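PDB 4Y9V: particle-associated lyase from Acinetobacter bacteriophage AP22, which probably cleaves the capsular polysaccharide of Acinetobacter baumannii by a lyase reaction, acting as the trimeric tailspike with which the phage meets its host. Local coordinates for residues 84-89 with 106-111; 151-156 with 202-207; 481-486 with 509-514; 536-541 with 601-606. One frame throughout, in Å; residues are numbered along the deposited sequence. Where two conformers were deposited one is given.

Contact 1 of 4, residues 84-89 with 106-111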
loop_
_atom_site.group_PDB
_atom_site.type_symbol
_atom_site.label_atom_id
_atom_site.label_comp_id
_atom_site.label_asym_id
_atom_site.label_seq_id
_atom_site.Cartn_x
_atom_site.Cartn_y
_atom_site.Cartn_z
ATOM N N TYR A 84 31.695 -22.689 -17.602
ATOM C CA TYR A 84 31.687 -23.233 -18.962
ATOM C C TYR A 84 31.722 -22.110 -19.976
ATOM O O TYR A 84 30.891 -21.182 -19.925
ATOM C CB TYR A 84 30.422 -24.030 -19.201
ATOM C CG TYR A 84 30.210 -25.194 -18.274
ATOM C CD1 TYR A 84 30.792 -26.423 -18.516
ATOM C CD2 TYR A 84 29.416 -25.082 -17.136
ATOM C CE1 TYR A 84 30.593 -27.502 -17.678
ATOM C CE2 TYR A 84 29.215 -26.144 -16.288
ATOM C CZ TYR A 84 29.785 -27.361 -16.550
ATOM O OH TYR A 84 29.603 -28.452 -15.747
ATOM N N ILE A 85 32.591 -22.235 -20.982
ATOM C CA ILE A 85 32.590 -21.353 -22.139
ATOM C C ILE A 85 31.369 -21.653 -23.012
ATOM O O ILE A 85 31.127 -22.812 -23.367
ATOM C CB ILE A 85 33.882 -21.549 -22.930
ATOM C CG1 ILE A 85 35.080 -21.108 -22.109
ATOM C CG2 ILE A 85 33.816 -20.851 -24.270
ATOM C CD1 ILE A 85 36.431 -21.491 -22.709
ATOM N N VAL A 86 30.616 -20.601 -23.379
ATOM C CA VAL A 86 29.489 -20.706 -24.284
ATOM C C VAL A 86 29.592 -19.532 -25.273
ATOM O O VAL A 86 29.091 -18.441 -25.023
ATOM C CB VAL A 86 28.123 -20.690 -23.581
ATOM C CG1 VAL A 86 27.008 -20.856 -24.587
ATOM C CG2 VAL A 86 28.054 -21.747 -22.484
ATOM N N ASN A 87 30.274 -19.755 -26.418
ATOM C CA ASN A 87 30.492 -18.666 -27.345
ATOM C C ASN A 87 29.333 -18.385 -28.286
ATOM O O ASN A 87 29.307 -17.326 -28.915
ATOM C CB ASN A 87 31.795 -18.894 -28.124
ATOM C CG ASN A 87 33.026 -18.685 -27.234
ATOM O OD1 ASN A 87 34.017 -19.371 -27.515
ATOM N ND2 ASN A 87 32.950 -17.755 -26.346
ATOM N N SER A 88 28.380 -19.304 -28.412
ATOM C CA SER A 88 27.235 -19.118 -29.272
ATOM C C SER A 88 26.035 -18.524 -28.524
ATOM O O SER A 88 25.898 -18.636 -27.302
ATOM C CB SER A 88 26.821 -20.454 -29.872
ATOM O OG SER A 88 27.792 -20.998 -30.721
ATOM N N LEU A 89 25.160 -17.930 -29.317
ATOM C CA LEU A 89 23.818 -17.558 -28.883
ATOM C C LEU A 89 22.960 -18.811 -28.935
ATOM O O LEU A 89 22.706 -19.337 -30.021
ATOM C CB LEU A 89 23.275 -16.434 -29.771
ATOM C CG LEU A 89 21.837 -16.022 -29.457
ATOM C CD1 LEU A 89 21.713 -15.477 -28.034
ATOM C CD2 LEU A 89 21.374 -14.973 -30.445
ATOM N N PHE A 106 27.935 -19.712 -16.905
ATOM C CA PHE A 106 28.088 -19.744 -18.358
ATOM C C PHE A 106 28.801 -18.451 -18.782
ATOM O O PHE A 106 28.292 -17.367 -18.558
ATOM C CB PHE A 106 26.740 -19.904 -19.076
ATOM C CG PHE A 106 26.048 -21.183 -18.655
ATOM C CD1 PHE A 106 26.535 -22.417 -19.037
ATOM C CD2 PHE A 106 24.914 -21.163 -17.871
ATOM C CE1 PHE A 106 25.915 -23.584 -18.623
ATOM C CE2 PHE A 106 24.315 -22.335 -17.461
ATOM C CZ PHE A 106 24.807 -23.555 -17.850
ATOM N N ASN A 107 30.007 -18.616 -19.334
ATOM C CA ASN A 107 30.815 -17.477 -19.759
ATOM C C ASN A 107 30.627 -17.295 -21.266
ATOM O O ASN A 107 31.173 -18.085 -22.062
ATOM C CB ASN A 107 32.293 -17.668 -19.367
ATOM C CG ASN A 107 33.048 -16.366 -19.554
ATOM O OD1 ASN A 107 32.739 -15.566 -20.422
ATOM N ND2 ASN A 107 34.048 -16.203 -18.715
ATOM N N PHE A 108 29.841 -16.312 -21.606
ATOM C CA PHE A 108 29.469 -15.955 -22.968
ATOM C C PHE A 108 30.524 -15.100 -23.667
ATOM O O PHE A 108 30.399 -14.853 -24.881
ATOM C CB PHE A 108 28.160 -15.166 -22.934
ATOM C CG PHE A 108 26.960 -15.938 -22.423
ATOM C CD1 PHE A 108 26.685 -17.227 -22.861
ATOM C CD2 PHE A 108 26.085 -15.351 -21.518
ATOM C CE1 PHE A 108 25.562 -17.905 -22.405
ATOM C CE2 PHE A 108 24.964 -16.010 -21.092
ATOM C CZ PHE A 108 24.701 -17.299 -21.505
ATOM N N GLY A 109 31.533 -14.629 -22.949
ATOM C CA GLY A 109 32.548 -13.847 -23.628
ATOM C C GLY A 109 31.937 -12.689 -24.372
ATOM O O GLY A 109 31.079 -11.967 -23.866
ATOM N N ASP A 110 32.449 -12.455 -25.596
ATOM C CA ASP A 110 32.014 -11.383 -26.453
ATOM C C ASP A 110 30.796 -11.729 -27.325
ATOM O O ASP A 110 30.183 -10.811 -27.870
ATOM C CB ASP A 110 33.126 -10.950 -27.400
ATOM C CG ASP A 110 34.263 -10.205 -26.754
ATOM O OD1 ASP A 110 33.993 -9.231 -26.036
ATOM O OD2 ASP A 110 35.414 -10.574 -27.090
ATOM N N THR A 111 30.484 -13.014 -27.486
ATOM C CA THR A 111 29.574 -13.432 -28.531
ATOM C C THR A 111 28.388 -14.266 -28.067
ATOM O O THR A 111 27.443 -14.436 -28.878
ATOM C CB THR A 111 30.337 -14.212 -29.607
ATOM O OG1 THR A 111 31.038 -15.305 -29.017
ATOM C CG2 THR A 111 31.367 -13.321 -30.319
HETATM O O HOH W 1 33.473 -17.217 -23.577
#
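Parallel pairing between successive rungs, the repeating element of a right-handed beta-helix of the pectin lyase type, joins strand 83-85 to strand 105-109 here. Asn107 is held by two backbone bonds to the neighbouring strand, which straddle Ile85: its N-H points almost straight at Tyr84 O (2.8 Å), while its own O takes the N-H of Val86 at 2.9 Å from above the carbonyl plane. A water bound to the same O is held, weakly, by Asn87 ND2. Tyr84, Val86 and two phenylalanines make an apolar patch. Tyr84 and Phe106 run alongside each other, pointing the same way, with CD2 of the tyrosine 4.1 Å from CE1 of the phenylalanine. Val86 divides its methyls: CG2, set beside the backbone N, reaches Phe106 CD1 at 3.8 Å, and CG1 lies against Phe108 CE1. Val86 O meets the edge of the Phe108 ring, in its plane. Further along, Asn107 OD1 accepts from Gly109 N, an Asx turn, while its ND2 is bonded to Glu83; Thr111 OG1 donates to a lone pair of Asn87 O (2.7 Å). Strand 215-220 continues the stack on the other side of 105-109, Phe114 packs against both phenylalanines, and Val86 rests on Leu66 of helix 63-71.

Contact 2 of 4, residues 151-156 with 202-207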
loop_
_atom_site.group_PDB
_atom_site.type_symbol
_atom_site.label_atom_id
_atom_site.label_comp_id
_atom_site.label_asym_id
_atom_site.label_seq_id
_atom_site.Cartn_x
_atom_site.Cartn_y
_atom_site.Cartn_z
ATOM N N TRP A 151 -3.837 -17.221 -25.965
ATOM C CA TRP A 151 -3.193 -15.939 -25.826
ATOM C C TRP A 151 -3.134 -15.289 -27.210
ATOM O O TRP A 151 -2.454 -15.793 -28.099
ATOM C CB TRP A 151 -1.791 -16.138 -25.228
ATOM C CG TRP A 151 -0.923 -14.929 -25.126
ATOM C CD1 TRP A 151 -1.188 -13.625 -25.430
ATOM C CD2 TRP A 151 0.434 -14.966 -24.661
ATOM N NE1 TRP A 151 -0.080 -12.852 -25.207
ATOM C CE2 TRP A 151 0.930 -13.636 -24.725
ATOM C CE3 TRP A 151 1.278 -15.962 -24.188
ATOM C CZ2 TRP A 151 2.243 -13.322 -24.354
ATOM C CZ3 TRP A 151 2.567 -15.651 -23.800
ATOM C CH2 TRP A 151 3.037 -14.337 -23.878
ATOM N N LEU A 152 -3.909 -14.210 -27.364
ATOM C CA LEU A 152 -3.909 -13.440 -28.584
ATOM C C LEU A 152 -3.257 -12.069 -28.322
ATOM O O LEU A 152 -3.255 -11.552 -27.201
ATOM C CB LEU A 152 -5.316 -13.205 -29.151
ATOM C CG LEU A 152 -6.146 -14.481 -29.372
ATOM C CD1 LEU A 152 -7.513 -14.070 -29.948
ATOM C CD2 LEU A 152 -5.456 -15.480 -30.272
ATOM N N VAL A 153 -2.727 -11.503 -29.396
ATOM C CA VAL A 153 -2.194 -10.143 -29.381
ATOM C C VAL A 153 -3.017 -9.325 -30.368
ATOM O O VAL A 153 -3.142 -9.676 -31.539
ATOM C CB VAL A 153 -0.718 -10.090 -29.806
ATOM C CG1 VAL A 153 -0.165 -8.689 -29.552
ATOM C CG2 VAL A 153 0.121 -11.158 -29.102
ATOM N N ILE A 154 -3.571 -8.204 -29.880
ATOM C CA ILE A 154 -4.124 -7.173 -30.728
ATOM C C ILE A 154 -2.977 -6.198 -30.966
ATOM O O ILE A 154 -2.363 -5.738 -30.011
ATOM C CB ILE A 154 -5.295 -6.457 -30.012
ATOM C CG1 ILE A 154 -6.413 -7.411 -29.665
ATOM C CG2 ILE A 154 -5.786 -5.250 -30.836
ATOM C CD1 ILE A 154 -7.427 -6.879 -28.657
ATOM N N TYR A 155 -2.657 -5.874 -32.224
ATOM C CA TYR A 155 -1.499 -5.019 -32.487
ATOM C C TYR A 155 -1.747 -4.142 -33.690
ATOM O O TYR A 155 -2.155 -4.622 -34.748
ATOM C CB TYR A 155 -0.222 -5.875 -32.702
ATOM C CG TYR A 155 1.052 -5.065 -32.798
ATOM C CD1 TYR A 155 1.654 -4.526 -31.672
ATOM C CD2 TYR A 155 1.637 -4.810 -34.026
ATOM C CE1 TYR A 155 2.805 -3.774 -31.744
ATOM C CE2 TYR A 155 2.810 -4.064 -34.111
ATOM C CZ TYR A 155 3.400 -3.548 -32.982
ATOM O OH TYR A 155 4.555 -2.819 -33.130
ATOM N N CYS A 156 -1.490 -2.850 -33.514
ATOM C CA CYS A 156 -1.558 -1.889 -34.626
ATOM C C CYS A 156 -0.172 -1.695 -35.210
ATOM O O CYS A 156 0.749 -1.292 -34.533
ATOM C CB CYS A 156 -2.091 -0.570 -34.100
ATOM S SG CYS A 156 -2.217 0.705 -35.393
ATOM N N VAL A 202 -3.868 -6.083 -36.534
ATOM C CA VAL A 202 -3.651 -7.490 -36.754
ATOM C C VAL A 202 -3.915 -8.225 -35.439
ATOM O O VAL A 202 -3.787 -7.673 -34.344
ATOM C CB VAL A 202 -2.263 -7.812 -37.317
ATOM C CG1 VAL A 202 -2.052 -7.012 -38.611
ATOM C CG2 VAL A 202 -1.153 -7.533 -36.329
ATOM N N ILE A 203 -4.270 -9.516 -35.581
ATOM C CA ILE A 203 -4.506 -10.412 -34.464
ATOM C C ILE A 203 -3.478 -11.559 -34.563
ATOM O O ILE A 203 -3.472 -12.293 -35.555
ATOM C CB ILE A 203 -5.927 -10.973 -34.459
ATOM C CG1 ILE A 203 -7.008 -9.885 -34.515
ATOM C CG2 ILE A 203 -6.139 -11.904 -33.275
ATOM C CD1 ILE A 203 -7.013 -8.920 -33.337
ATOM N N LEU A 204 -2.631 -11.658 -33.563
ATOM C CA LEU A 204 -1.625 -12.690 -33.461
ATOM C C LEU A 204 -2.077 -13.748 -32.457
ATOM O O LEU A 204 -2.772 -13.430 -31.499
ATOM C CB LEU A 204 -0.273 -12.154 -33.010
ATOM C CG LEU A 204 0.172 -10.826 -33.633
ATOM C CD1 LEU A 204 1.496 -10.364 -33.042
ATOM C CD2 LEU A 204 0.254 -10.927 -35.163
ATOM N N LYS A 205 -1.625 -14.983 -32.652
ATOM C CA LYS A 205 -1.780 -16.039 -31.678
ATOM C C LYS A 205 -0.418 -16.461 -31.185
ATOM O O LYS A 205 0.473 -16.702 -32.043
ATOM C CB LYS A 205 -2.544 -17.227 -32.305
ATOM C CG LYS A 205 -2.742 -18.383 -31.365
ATOM C CD LYS A 205 -3.706 -19.403 -31.883
ATOM C CE LYS A 205 -3.688 -20.685 -31.060
ATOM N NZ LYS A 205 -4.841 -21.563 -31.377
ATOM N N VAL A 206 -0.253 -16.600 -29.884
ATOM C CA VAL A 206 1.032 -16.938 -29.269
ATOM C C VAL A 206 1.065 -18.388 -28.851
ATOM O O VAL A 206 0.129 -18.908 -28.279
ATOM C CB VAL A 206 1.291 -16.021 -28.046
ATOM C CG1 VAL A 206 2.659 -16.305 -27.444
ATOM C CG2 VAL A 206 1.164 -14.551 -28.418
ATOM N N ASN A 207 2.226 -19.012 -29.094
ATOM C CA ASN A 207 2.548 -20.352 -28.578
ATOM C C ASN A 207 3.668 -20.143 -27.571
ATOM O O ASN A 207 4.810 -19.907 -27.996
ATOM C CB ASN A 207 3.012 -21.222 -29.758
ATOM C CG ASN A 207 3.295 -22.651 -29.353
ATOM O OD1 ASN A 207 3.335 -22.925 -28.186
ATOM N ND2 ASN A 207 3.499 -23.516 -30.351
HETATM O O HOH W 2 -2.052 -19.367 -26.585
HETATM O O HOH W 3 -2.395 -19.283 -27.466
#
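Val206 lays both methyls over one face of the Trp151 indole: CG2 stands 3.7 Å from the centroid of the five-membered ring, only 3° off its normal, a CH-pi contact, while CG1 lies 3.6 Å from CE3 over the six-membered part. Having CG anti to the backbone N (chi1 175°) places the indole against Val206 of the neighbouring strand. Two further apolar pairs follow the antiparallel register: Val153 CB meets Leu204 CB, and on the reverse face the Ile154 and Ile203 side chains lie side by side, CG1 to CD1 4.0 Å. A diagonal contact brings Val153 CG2 to Val206 CG2 at 3.6 Å. Five backbone hydrogen bonds tie the strands, two each at the Val153-Leu204 and Tyr155-Val202 pairs, with Val206 N to Trp151 O (2.9 Å) the fifth. A water modelled at two alternative positions bridges Trp151 N and Val206 O. Within this Ig-like tailspike domain, strand 151-156 is flanked by 172-181, whose Phe174 meets the Trp151 ring edge-to-face, and strand 201-207 by 113-125.

Contact 3 of 4, residues 481-486 with 509-514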
loop_
_atom_site.group_PDB
_atom_site.type_symbol
_atom_site.label_atom_id
_atom_site.label_comp_id
_atom_site.label_asym_id
_atom_site.label_seq_id
_atom_site.Cartn_x
_atom_site.Cartn_y
_atom_site.Cartn_z
ATOM N N ARG A 481 2.134 33.099 -25.684
ATOM C CA ARG A 481 2.022 32.493 -27.009
ATOM C C ARG A 481 0.727 31.741 -27.105
ATOM O O ARG A 481 -0.222 32.199 -27.746
ATOM C CB ARG A 481 3.262 31.638 -27.307
ATOM C CG ARG A 481 3.172 30.925 -28.652
ATOM C CD ARG A 481 4.368 30.040 -28.936
ATOM N NE ARG A 481 4.358 28.878 -28.037
ATOM C CZ ARG A 481 4.990 27.728 -28.317
ATOM N NH1 ARG A 481 5.695 27.600 -29.426
ATOM N NH2 ARG A 481 4.842 26.706 -27.457
ATOM N N TYR A 482 0.615 30.578 -26.407
ATOM C CA TYR A 482 -0.629 29.865 -26.290
ATOM C C TYR A 482 -1.007 29.809 -24.822
ATOM O O TYR A 482 -0.171 29.811 -23.924
ATOM C CB TYR A 482 -0.511 28.396 -26.817
ATOM C CG TYR A 482 -0.022 28.338 -28.231
ATOM C CD1 TYR A 482 -0.768 28.862 -29.277
ATOM C CD2 TYR A 482 1.222 27.797 -28.570
ATOM C CE1 TYR A 482 -0.333 28.840 -30.594
ATOM C CE2 TYR A 482 1.701 27.774 -29.857
ATOM C CZ TYR A 482 0.920 28.305 -30.864
ATOM O OH TYR A 482 1.312 28.338 -32.189
ATOM N N THR A 483 -2.322 29.652 -24.586
ATOM C CA THR A 483 -2.802 29.190 -23.282
ATOM C C THR A 483 -2.701 27.675 -23.263
ATOM O O THR A 483 -3.178 26.999 -24.188
ATOM C CB THR A 483 -4.252 29.648 -23.075
ATOM O OG1 THR A 483 -4.204 31.078 -22.938
ATOM C CG2 THR A 483 -4.846 29.051 -21.845
ATOM N N VAL A 484 -2.095 27.129 -22.207
ATOM C CA VAL A 484 -2.179 25.686 -21.951
ATOM C C VAL A 484 -3.525 25.455 -21.279
ATOM O O VAL A 484 -3.740 26.009 -20.200
ATOM C CB VAL A 484 -1.031 25.193 -21.069
ATOM C CG1 VAL A 484 -1.241 23.739 -20.725
ATOM C CG2 VAL A 484 0.312 25.423 -21.776
ATOM N N PRO A 485 -4.460 24.717 -21.870
ATOM C CA PRO A 485 -5.757 24.506 -21.199
ATOM C C PRO A 485 -5.553 23.799 -19.890
ATOM O O PRO A 485 -4.817 22.807 -19.809
ATOM C CB PRO A 485 -6.523 23.629 -22.196
ATOM C CG PRO A 485 -5.862 23.865 -23.544
ATOM C CD PRO A 485 -4.397 23.996 -23.172
ATOM N N ILE A 486 -6.245 24.283 -18.835
ATOM C CA ILE A 486 -6.209 23.722 -17.503
ATOM C C ILE A 486 -7.634 23.478 -17.089
ATOM O O ILE A 486 -8.468 24.398 -17.162
ATOM C CB ILE A 486 -5.482 24.661 -16.510
ATOM C CG1 ILE A 486 -4.004 24.824 -16.899
ATOM C CG2 ILE A 486 -5.672 24.215 -15.081
ATOM C CD1 ILE A 486 -3.347 25.996 -16.234
ATOM N N SER A 509 -0.042 33.279 -13.948
ATOM C CA SER A 509 0.368 33.683 -15.294
ATOM C C SER A 509 -0.804 33.377 -16.205
ATOM O O SER A 509 -1.837 32.872 -15.792
ATOM C CB SER A 509 1.679 32.983 -15.710
ATOM O OG SER A 509 1.514 31.582 -15.740
ATOM N N GLN A 510 -0.624 33.662 -17.507
ATOM C CA GLN A 510 -1.753 33.577 -18.439
ATOM C C GLN A 510 -2.540 32.276 -18.290
ATOM O O GLN A 510 -3.781 32.306 -18.222
ATOM C CB GLN A 510 -1.256 33.743 -19.868
ATOM C CG GLN A 510 -2.359 33.595 -20.893
ATOM C CD GLN A 510 -1.957 34.038 -22.279
ATOM O OE1 GLN A 510 -1.346 35.083 -22.435
ATOM N NE2 GLN A 510 -2.308 33.258 -23.303
ATOM N N SER A 511 -1.859 31.133 -18.334
ATOM C CA SER A 511 -2.638 29.892 -18.354
ATOM C C SER A 511 -3.331 29.620 -17.032
ATOM O O SER A 511 -4.472 29.124 -17.037
ATOM C CB SER A 511 -1.744 28.693 -18.733
ATOM O OG SER A 511 -1.280 28.825 -20.079
ATOM N N THR A 512 -2.696 29.891 -15.895
ATOM C CA THR A 512 -3.330 29.615 -14.620
ATOM C C THR A 512 -4.440 30.629 -14.279
ATOM O O THR A 512 -5.252 30.334 -13.382
ATOM C CB THR A 512 -2.325 29.518 -13.468
ATOM O OG1 THR A 512 -1.630 30.763 -13.396
ATOM C CG2 THR A 512 -1.363 28.361 -13.640
ATOM N N LEU A 513 -4.491 31.767 -14.976
ATOM C CA LEU A 513 -5.492 32.797 -14.745
ATOM C C LEU A 513 -6.560 32.821 -15.829
ATOM O O LEU A 513 -7.458 33.698 -15.802
ATOM C CB LEU A 513 -4.800 34.149 -14.633
ATOM C CG LEU A 513 -3.857 34.327 -13.441
ATOM C CD1 LEU A 513 -3.112 35.624 -13.539
ATOM C CD2 LEU A 513 -4.638 34.193 -12.160
ATOM N N ALA A 514 -6.527 31.931 -16.791
ATOM C CA ALA A 514 -7.491 31.983 -17.888
ATOM C C ALA A 514 -8.892 31.747 -17.392
ATOM O O ALA A 514 -9.120 31.096 -16.377
ATOM C CB ALA A 514 -7.080 30.957 -18.965
HETATM O O HOH W 4 -2.163 33.739 -26.204
HETATM O O HOH W 5 -5.715 27.466 -18.973
#
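Ser511 drives its hydroxyl into the backbone of 481-486, and this is the close part of the contact. Its OG, beside the backbone N and anti to the carbonyl carbon (chi1 -66°), is held by two bonds, accepting the N-H of Val484 at 2.8 Å and being bonded also to Glu475. Next to it Ile486 extends CD1 over the turn, 3.4 Å from Ser511 O and 4.0 Å from Thr512 CG2. A water joins Val484 O to Ser511 O in this same part. The two loops lie before and after strand 486-496 of the beta-helix, near its C-terminal end: residues 481-486 lead into that strand, and the later loop, 509-514, brings a short turn with helical torsions back to the strand's approach. The looser, polar margin is partly open to solvent. There the extended Gln510 side chain comes across Thr483 at about a right angle, and NE2 donates to Thr483 OG1 (2.9 Å, 164° at the hydrogen), the acceptor lying near the amide plane. A second water continues from NE2 to Arg481 O. The other branch of Thr483, CG2, lies 4.1 Å from Ala514 CB.

Contact 4 of 4, residues 536-541 with 601-606. Unlike the reference sequence in segment 601-606: Ile602 (reference Val). With SO4 (sulfate ion), chain L.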
loop_
_atom_site.group_PDB
_atom_site.type_symbol
_atom_site.label_atom_id
_atom_site.label_comp_id
_atom_site.label_asym_id
_atom_site.label_seq_id
_atom_site.Cartn_x
_atom_site.Cartn_y
_atom_site.Cartn_z
ATOM N N ASN A 536 -11.727 57.982 15.797
ATOM C CA ASN A 536 -11.744 57.069 14.659
ATOM C C ASN A 536 -13.171 56.959 14.081
ATOM O O ASN A 536 -14.146 56.758 14.790
ATOM C CB ASN A 536 -11.363 55.656 15.088
ATOM C CG ASN A 536 -9.879 55.294 15.178
ATOM O OD1 ASN A 536 -9.589 54.175 15.643
ATOM N ND2 ASN A 536 -8.981 56.115 14.758
ATOM N N THR A 537 -13.210 56.953 12.746
ATOM C CA THR A 537 -14.390 56.586 11.981
ATOM C C THR A 537 -14.222 55.201 11.362
ATOM O O THR A 537 -15.200 54.585 10.926
ATOM C CB THR A 537 -14.707 57.649 10.934
ATOM O OG1 THR A 537 -13.517 57.823 10.134
ATOM C CG2 THR A 537 -15.121 58.974 11.590
ATOM N N ALA A 538 -12.992 54.708 11.310
ATOM C CA ALA A 538 -12.641 53.310 11.037
ATOM C C ALA A 538 -11.535 52.948 12.008
ATOM O O ALA A 538 -10.736 53.822 12.393
ATOM C CB ALA A 538 -12.210 53.134 9.605
ATOM N N THR A 539 -11.426 51.668 12.351
ATOM C CA THR A 539 -10.282 51.150 13.081
ATOM C C THR A 539 -9.744 49.971 12.261
ATOM O O THR A 539 -10.435 48.964 12.129
ATOM C CB THR A 539 -10.609 50.746 14.494
ATOM O OG1 THR A 539 -11.139 51.892 15.238
ATOM C CG2 THR A 539 -9.436 50.151 15.212
ATOM N N ARG A 540 -8.545 50.128 11.703
ATOM C CA ARG A 540 -8.021 49.208 10.716
ATOM C C ARG A 540 -6.853 48.445 11.283
ATOM O O ARG A 540 -5.931 49.062 11.838
ATOM C CB ARG A 540 -7.580 49.959 9.462
ATOM C CG ARG A 540 -8.663 50.963 9.003
ATOM C CD ARG A 540 -8.420 51.516 7.571
ATOM N NE ARG A 540 -7.189 52.307 7.506
ATOM C CZ ARG A 540 -6.855 52.970 6.404
ATOM N NH1 ARG A 540 -7.646 52.938 5.342
ATOM N NH2 ARG A 540 -5.725 53.660 6.381
ATOM N N ALA A 541 -6.833 47.113 11.139
ATOM C CA ALA A 541 -5.610 46.393 11.388
ATOM C C ALA A 541 -4.555 46.831 10.365
ATOM O O ALA A 541 -4.884 47.254 9.255
ATOM C CB ALA A 541 -5.856 44.902 11.235
ATOM N N ALA A 601 -10.880 45.357 9.188
ATOM C CA ALA A 601 -11.158 46.658 9.803
ATOM C C ALA A 601 -12.568 46.667 10.352
ATOM O O ALA A 601 -13.404 45.846 9.995
ATOM C CB ALA A 601 -10.974 47.770 8.759
ATOM N N ILE A 602 -12.827 47.684 11.183
ATOM C CA ILE A 602 -14.159 48.067 11.593
ATOM C C ILE A 602 -14.484 49.430 11.009
ATOM O O ILE A 602 -13.659 50.354 11.068
ATOM C CB ILE A 602 -14.206 48.216 13.170
ATOM C CG1 ILE A 602 -14.029 46.882 13.825
ATOM C CG2 ILE A 602 -15.485 48.916 13.606
ATOM C CD1 ILE A 602 -14.972 45.972 13.147
ATOM N N LEU A 603 -15.703 49.554 10.496
ATOM C CA LEU A 603 -16.301 50.848 10.144
ATOM C C LEU A 603 -17.303 51.195 11.261
ATOM O O LEU A 603 -18.199 50.397 11.567
ATOM C CB LEU A 603 -16.985 50.808 8.804
ATOM C CG LEU A 603 -16.077 50.498 7.604
ATOM C CD1 LEU A 603 -16.873 50.409 6.336
ATOM C CD2 LEU A 603 -14.983 51.515 7.440
ATOM N N TRP A 604 -17.143 52.358 11.859
ATOM C CA TRP A 604 -17.992 52.793 12.956
ATOM C C TRP A 604 -19.198 53.569 12.444
ATOM O O TRP A 604 -19.044 54.422 11.538
ATOM C CB TRP A 604 -17.196 53.694 13.937
ATOM C CG TRP A 604 -16.028 52.992 14.538
ATOM C CD1 TRP A 604 -14.715 53.189 14.240
ATOM C CD2 TRP A 604 -16.074 51.967 15.556
ATOM N NE1 TRP A 604 -13.919 52.344 15.000
ATOM C CE2 TRP A 604 -14.733 51.591 15.796
ATOM C CE3 TRP A 604 -17.088 51.336 16.245
ATOM C CZ2 TRP A 604 -14.398 50.593 16.730
ATOM C CZ3 TRP A 604 -16.778 50.343 17.176
ATOM C CH2 TRP A 604 -15.427 49.994 17.393
ATOM N N ASN A 605 -20.343 53.378 13.044
ATOM C CA ASN A 605 -21.502 54.229 12.754
ATOM C C ASN A 605 -21.489 55.541 13.512
ATOM O O ASN A 605 -22.228 56.450 13.141
ATOM C CB ASN A 605 -22.827 53.469 12.967
ATOM C CG ASN A 605 -23.008 52.974 14.391
ATOM O OD1 ASN A 605 -22.051 52.637 15.088
ATOM N ND2 ASN A 605 -24.270 52.898 14.812
ATOM N N LYS A 606 -20.703 55.707 14.542
ATOM C CA LYS A 606 -20.496 57.056 15.105
ATOM C C LYS A 606 -19.084 56.961 15.685
ATOM O O LYS A 606 -18.645 55.970 16.280
ATOM C CB LYS A 606 -21.571 57.524 16.071
ATOM C CG LYS A 606 -21.686 56.685 17.300
ATOM C CD LYS A 606 -22.332 57.451 18.426
ATOM C CE LYS A 606 -22.990 56.696 19.527
ATOM N NZ LYS A 606 -23.788 57.559 20.473
HETATM S S SO4 L . -4.233 53.472 9.769
HETATM O O1 SO4 L . -4.195 54.893 10.222
HETATM O O2 SO4 L . -5.627 52.953 9.865
HETATM O O3 SO4 L . -3.352 52.658 10.673
HETATM O O4 SO4 L . -3.712 53.389 8.350
HETATM O O HOH W 6 -17.490 54.656 9.253
#
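The Trp604 indole meets 536-541 with its edge: Thr539 OG1 lies in the ring plane and accepts from NE1 at 2.8 Å, with 166° at the hydrogen, and the carbonyl carbon of Thr537 also stands at the rim. One face is taken by Ile602 of the same strand, whose CG2 sits 3.5 Å above the centre. Thr539 OG1 in turn donates to Asn536 OD1 (2.8 Å), so the hydroxyl relays between indole and amide and its rotation is fixed; chi1 of -59° puts it beside the backbone N, facing the ring. The second flat group, the Arg540 guanidinium, presents its edge to a sulfate ion, probably from the crystallisation liquor: NE donates to O2 at 2.9 Å and NH2 to O4 at 2.8 Å. Arg599 shares this anion, and Arg540 NH1 reaches Trp569 O of a second subunit. Between the two groups runs an antiparallel ladder. Thr539 and Ile602 exchange both backbone bonds, Trp604 N donates to Thr537 O at 3.1 Å, and Ala538 CB touches Leu603 CD2 at 3.9 Å. A water bridges Thr537 O and Trp604 O beside the Thr537-Trp604 bond. Strand 597-604 is the middle of three in this Ig-like domain, between 538-545 and 586-594, and Ile602 and Trp604 pack on Phe614 of strand 613-623.

How the contacts relate
The four contacts follow one another along the chain without interleaving, each closing before the next opens, and none touches another. Contact 1 lies near the N-terminal end of the stacked parallel strands and contact 3 in loops near their C-terminal end, about 58 Å between centres. Contact 2 belongs to the first Ig-like domain, about 33 Å between centres from contact 1; both lie near the bound saccharide, the side chains of Leu89 and Tyr155 being about 10 Å and 9 Å from it. Contact 4, in the second Ig-like domain, is about 90 Å between centres from contact 1 and meets other subunits. The contacts sample successive parts of an elongated chain, with saccharide binding and this intersubunit site far apart.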